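Local coordinates for ssDNA binding protein (Aeropyrum pernix, PDB 4PSN) that binds single-stranded DNA, probably entrapping it in a tunnel system between its subunits, at residues Y17-L29 against V43-F55. Residues are numbered along the deposited sequence; the frame is centred on the assembly and turned at random.
Sequences YADKVRRVLFAQL and VAMAAGNLNRVLF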
loop_
_atom_site.group_PDB
_atom_site.type_symbol
_atom_site.label_atom_id
_atom_site.label_comp_id
_atom_site.label_asym_id
_atom_site.label_seq_id
_atom_site.Cartn_x
_atom_site.Cartn_y
_atom_site.Cartn_z
ATOM N N TYR C 17 -11.211 8.127 7.215
ATOM C CA TYR C 17 -11.055 7.031 8.166
ATOM C C TYR C 17 -12.153 5.973 8.004
ATOM O O TYR C 17 -11.870 4.782 8.112
ATOM C CB TYR C 17 -10.993 7.528 9.628
ATOM C CG TYR C 17 -12.363 7.788 10.223
ATOM C CD1 TYR C 17 -13.134 6.739 10.726
ATOM C CD2 TYR C 17 -12.892 9.076 10.272
ATOM C CE1 TYR C 17 -14.388 6.963 11.238
ATOM C CE2 TYR C 17 -14.150 9.308 10.789
ATOM C CZ TYR C 17 -14.889 8.248 11.273
ATOM O OH TYR C 17 -16.134 8.464 11.802
ATOM N N ALA C 18 -13.398 6.387 7.743
ATOM C CA ALA C 18 -14.493 5.417 7.739
ATOM C C ALA C 18 -14.311 4.363 6.641
ATOM O O ALA C 18 -14.487 3.160 6.875
ATOM C CB ALA C 18 -15.864 6.100 7.625
ATOM N N ASP C 19 -13.951 4.816 5.447
ATOM C CA ASP C 19 -13.763 3.894 4.344
ATOM C C ASP C 19 -12.503 3.046 4.501
ATOM O O ASP C 19 -12.468 1.919 4.040
ATOM C CB ASP C 19 -13.796 4.628 2.998
ATOM C CG ASP C 19 -15.221 5.029 2.594
ATOM O OD1 ASP C 19 -16.175 4.585 3.276
ATOM O OD2 ASP C 19 -15.380 5.787 1.614
ATOM N N LYS C 20 -11.479 3.578 5.169
ATOM C CA LYS C 20 -10.287 2.779 5.445
ATOM C C LYS C 20 -10.660 1.662 6.409
ATOM O O LYS C 20 -10.303 0.497 6.213
ATOM C CB LYS C 20 -9.175 3.656 6.036
ATOM C CG LYS C 20 -7.821 2.961 6.169
ATOM C CD LYS C 20 -7.409 2.299 4.858
ATOM C CE LYS C 20 -5.901 2.183 4.692
ATOM N NZ LYS C 20 -5.350 3.378 3.974
ATOM N N VAL C 21 -11.391 2.026 7.456
ATOM C CA VAL C 21 -11.855 1.062 8.440
ATOM C C VAL C 21 -12.671 -0.046 7.769
ATOM O O VAL C 21 -12.427 -1.223 7.992
ATOM C CB VAL C 21 -12.684 1.755 9.550
ATOM C CG1 VAL C 21 -13.487 0.736 10.336
ATOM C CG2 VAL C 21 -11.755 2.539 10.484
ATOM N N ARG C 22 -13.630 0.342 6.940
ATOM C CA ARG C 22 -14.492 -0.617 6.249
ATOM C C ARG C 22 -13.671 -1.498 5.307
ATOM O O ARG C 22 -13.831 -2.707 5.283
ATOM C CB ARG C 22 -15.568 0.131 5.457
ATOM C CG ARG C 22 -16.620 -0.763 4.772
ATOM C CD ARG C 22 -17.654 0.080 4.010
ATOM N NE ARG C 22 -18.940 -0.614 3.883
ATOM C CZ ARG C 22 -19.257 -1.392 2.859
ATOM N NH1 ARG C 22 -18.384 -1.575 1.877
ATOM N NH2 ARG C 22 -20.435 -1.993 2.817
ATOM N N ARG C 23 -12.781 -0.900 4.532
ATOM C CA ARG C 23 -12.016 -1.690 3.569
ATOM C C ARG C 23 -11.069 -2.701 4.214
ATOM O O ARG C 23 -10.947 -3.834 3.743
ATOM C CB ARG C 23 -11.268 -0.779 2.593
ATOM C CG ARG C 23 -12.217 -0.119 1.606
ATOM C CD ARG C 23 -11.516 0.900 0.729
ATOM N NE ARG C 23 -12.470 1.616 -0.113
ATOM C CZ ARG C 23 -12.195 2.744 -0.761
ATOM N NH1 ARG C 23 -10.991 3.288 -0.660
ATOM N NH2 ARG C 23 -13.123 3.331 -1.502
ATOM N N VAL C 24 -10.400 -2.286 5.288
ATOM C CA VAL C 24 -9.496 -3.169 6.006
ATOM C C VAL C 24 -10.262 -4.334 6.660
ATOM O O VAL C 24 -9.805 -5.480 6.642
ATOM C CB VAL C 24 -8.676 -2.392 7.063
ATOM C CG1 VAL C 24 -7.899 -3.349 7.967
ATOM C CG2 VAL C 24 -7.733 -1.379 6.384
ATOM N N LEU C 25 -11.428 -4.049 7.234
ATOM C CA LEU C 25 -12.198 -5.101 7.898
ATOM C C LEU C 25 -12.664 -6.137 6.880
ATOM O O LEU C 25 -12.615 -7.342 7.132
ATOM C CB LEU C 25 -13.400 -4.529 8.637
ATOM C CG LEU C 25 -14.114 -5.551 9.517
ATOM C CD1 LEU C 25 -13.150 -6.049 10.592
ATOM C CD2 LEU C 25 -15.351 -4.940 10.164
ATOM N N PHE C 26 -13.116 -5.661 5.727
ATOM C CA PHE C 26 -13.526 -6.569 4.673
ATOM C C PHE C 26 -12.356 -7.417 4.174
ATOM O O PHE C 26 -12.518 -8.606 3.932
ATOM C CB PHE C 26 -14.190 -5.814 3.523
ATOM C CG PHE C 26 -15.690 -5.736 3.637
ATOM C CD1 PHE C 26 -16.483 -6.825 3.284
ATOM C CD2 PHE C 26 -16.308 -4.573 4.086
ATOM C CE1 PHE C 26 -17.863 -6.764 3.393
ATOM C CE2 PHE C 26 -17.686 -4.499 4.191
ATOM C CZ PHE C 26 -18.470 -5.605 3.844
ATOM N N ALA C 27 -11.188 -6.807 4.018
ATOM C CA ALA C 27 -10.009 -7.540 3.549
ATOM C C ALA C 27 -9.618 -8.630 4.537
ATOM O O ALA C 27 -9.271 -9.743 4.137
ATOM C CB ALA C 27 -8.844 -6.599 3.312
ATOM N N GLN C 28 -9.687 -8.314 5.828
ATOM C CA GLN C 28 -9.303 -9.259 6.866
ATOM C C GLN C 28 -10.308 -10.392 7.042
ATOM O O GLN C 28 -9.952 -11.475 7.493
ATOM C CB GLN C 28 -9.101 -8.541 8.209
ATOM C CG GLN C 28 -7.897 -7.592 8.244
ATOM C CD GLN C 28 -7.590 -7.120 9.645
ATOM O OE1 GLN C 28 -8.405 -7.276 10.550
ATOM N NE2 GLN C 28 -6.404 -6.560 9.841
ATOM N N LEU C 29 -11.567 -10.136 6.696
ATOM C CA LEU C 29 -12.631 -11.101 6.942
ATOM C C LEU C 29 -13.160 -11.710 5.641
ATOM O O LEU C 29 -14.227 -12.325 5.616
ATOM C CB LEU C 29 -13.768 -10.434 7.711
ATOM C CG LEU C 29 -13.403 -9.965 9.126
ATOM C CD1 LEU C 29 -14.620 -9.339 9.806
ATOM C CD2 LEU C 29 -12.829 -11.111 9.974
ATOM N N VAL C 43 -20.274 -8.110 8.363
ATOM C CA VAL C 43 -19.077 -7.293 8.279
ATOM C C VAL C 43 -19.408 -5.813 8.052
ATOM O O VAL C 43 -18.808 -4.947 8.680
ATOM C CB VAL C 43 -18.125 -7.807 7.170
ATOM C CG1 VAL C 43 -16.856 -6.947 7.094
ATOM C CG2 VAL C 43 -17.774 -9.292 7.410
ATOM N N ALA C 44 -20.358 -5.530 7.158
ATOM C CA ALA C 44 -20.739 -4.150 6.855
ATOM C C ALA C 44 -21.267 -3.454 8.106
ATOM O O ALA C 44 -20.972 -2.283 8.348
ATOM C CB ALA C 44 -21.782 -4.098 5.733
HETATM N N MSE C 45 -22.029 -4.185 8.913
HETATM C CA MSE C 45 -22.619 -3.609 10.118
HETATM C C MSE C 45 -21.595 -3.409 11.208
HETATM O O MSE C 45 -21.621 -2.404 11.927
HETATM C CB MSE C 45 -23.738 -4.488 10.647
HETATM C CG MSE C 45 -24.999 -4.445 9.806
HETATM SE SE MSE C 45 -26.283 -5.732 10.527
HETATM C CE MSE C 45 -25.823 -5.557 12.421
ATOM N N ALA C 46 -20.710 -4.385 11.353
ATOM C CA ALA C 46 -19.608 -4.257 12.301
ATOM C C ALA C 46 -18.786 -3.006 11.999
ATOM O O ALA C 46 -18.489 -2.206 12.891
ATOM C CB ALA C 46 -18.727 -5.513 12.272
ATOM N N ALA C 47 -18.420 -2.831 10.738
ATOM C CA ALA C 47 -17.609 -1.682 10.350
ATOM C C ALA C 47 -18.390 -0.380 10.519
ATOM O O ALA C 47 -17.842 0.631 10.976
ATOM C CB ALA C 47 -17.139 -1.824 8.921
ATOM N N GLY C 48 -19.666 -0.400 10.143
ATOM C CA GLY C 48 -20.510 0.776 10.285
ATOM C C GLY C 48 -20.706 1.213 11.728
ATOM O O GLY C 48 -20.625 2.406 12.046
ATOM N N ASN C 49 -20.983 0.254 12.607
ATOM C CA ASN C 49 -21.047 0.522 14.043
ATOM C C ASN C 49 -19.742 1.075 14.607
ATOM O O ASN C 49 -19.748 2.020 15.401
ATOM C CB ASN C 49 -21.401 -0.756 14.815
ATOM C CG ASN C 49 -22.828 -1.213 14.571
ATOM O OD1 ASN C 49 -23.673 -0.429 14.130
ATOM N ND2 ASN C 49 -23.106 -2.486 14.856
ATOM N N LEU C 50 -18.617 0.469 14.235
ATOM C CA LEU C 50 -17.342 0.991 14.697
ATOM C C LEU C 50 -17.194 2.422 14.192
ATOM O O LEU C 50 -16.802 3.310 14.938
ATOM C CB LEU C 50 -16.177 0.122 14.217
ATOM C CG LEU C 50 -14.771 0.565 14.640
ATOM C CD1 LEU C 50 -14.687 0.702 16.151
ATOM C CD2 LEU C 50 -13.698 -0.424 14.108
ATOM N N ASN C 51 -17.522 2.650 12.923
ATOM C CA ASN C 51 -17.353 3.977 12.350
ATOM C C ASN C 51 -18.208 5.008 13.073
ATOM O O ASN C 51 -17.792 6.152 13.255
ATOM C CB ASN C 51 -17.638 3.965 10.853
ATOM C CG ASN C 51 -16.451 3.450 10.053
ATOM O OD1 ASN C 51 -15.311 3.570 10.500
ATOM N ND2 ASN C 51 -16.709 2.874 8.883
ATOM N N ARG C 52 -19.392 4.584 13.506
ATOM C CA ARG C 52 -20.315 5.486 14.196
ATOM C C ARG C 52 -19.678 5.965 15.488
ATOM O O ARG C 52 -19.694 7.161 15.814
ATOM C CB ARG C 52 -21.639 4.769 14.473
ATOM C CG ARG C 52 -22.750 5.657 15.020
ATOM C CD ARG C 52 -22.717 5.751 16.521
ATOM N NE ARG C 52 -23.822 6.570 17.021
ATOM C CZ ARG C 52 -23.780 7.897 17.123
ATOM N NH1 ARG C 52 -24.836 8.564 17.585
ATOM N NH2 ARG C 52 -22.679 8.556 16.768
ATOM N N VAL C 53 -19.098 5.020 16.218
ATOM C CA VAL C 53 -18.418 5.322 17.467
ATOM C C VAL C 53 -17.189 6.197 17.252
ATOM O O VAL C 53 -16.952 7.153 17.999
ATOM C CB VAL C 53 -18.006 4.024 18.155
ATOM C CG1 VAL C 53 -16.941 4.284 19.192
ATOM C CG2 VAL C 53 -19.239 3.354 18.759
ATOM N N LEU C 54 -16.407 5.869 16.228
ATOM C CA LEU C 54 -15.212 6.633 15.911
ATOM C C LEU C 54 -15.572 8.055 15.525
ATOM O O LEU C 54 -14.821 8.993 15.790
ATOM C CB LEU C 54 -14.429 5.960 14.784
ATOM C CG LEU C 54 -13.760 4.645 15.202
ATOM C CD1 LEU C 54 -13.079 3.991 14.002
ATOM C CD2 LEU C 54 -12.749 4.899 16.323
ATOM N N PHE C 55 -16.729 8.232 14.898
ATOM C CA PHE C 55 -17.128 9.576 14.533
ATOM C C PHE C 55 -17.216 10.463 15.786
ATOM O O PHE C 55 -16.731 11.589 15.797
ATOM C CB PHE C 55 -18.459 9.579 13.774
ATOM C CG PHE C 55 -18.949 10.961 13.438
ATOM C CD1 PHE C 55 -18.566 11.575 12.265
ATOM C CD2 PHE C 55 -19.768 11.652 14.310
ATOM C CE1 PHE C 55 -19.012 12.850 11.960
ATOM C CE2 PHE C 55 -20.209 12.923 14.009
ATOM C CZ PHE C 55 -19.828 13.520 12.835
HETATM O O HOH W 1 -19.684 -0.620 6.764
#
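Around R22 and A47, whose CA atoms lie 5.3 Å apart, helix 17-28 packs against the segment 43-55 of helix 40-61, the two running roughly antiparallel at 148° with axes 9.2 Å apart. Alanine suits this close approach: the short CB of A47 rests against both R22 CA and L25 CD2. At one end N51 lays its amide along A18 and V21; ND2 donates to A18 O (3.0 Å), a carbonyl that already accepts from R22 N, and the two donors arrive from opposite faces of its plane. OD1 instead rests 3.3 Å from V21 CB and is buried without a polar partner. Beside it Y17, its CG set between backbone N and carbonyl carbon (chi1 82°), runs past N51 so that CE1 meets L54 CB and the hydroxyl comes to lie against F55 CA and CB, without a bond to F55 N. Both helices lie on one face of the antiparallel sheet of strands 6-13, 69-78 and 83-97, and the branched V21, L25, L50 and L54 fill the layer between: V21 CG2 and L54 CD1 meet tip to tip, while L50 extends to F85 and F87. At the other end V43 CG1 sits 3.6 Å from the F26 ring centroid, almost exactly on the ring normal, a CH-pi contact. An alanine in place of F26 would probably leave V43 CG1 without the ring face it rests on and strip one face of the R22 guanidinium, over whose centre F26 CE2 lies, of its packing. A water bridges R22 NE to A44 O, while R22 NH2 bonds to N203 O of a second subunit.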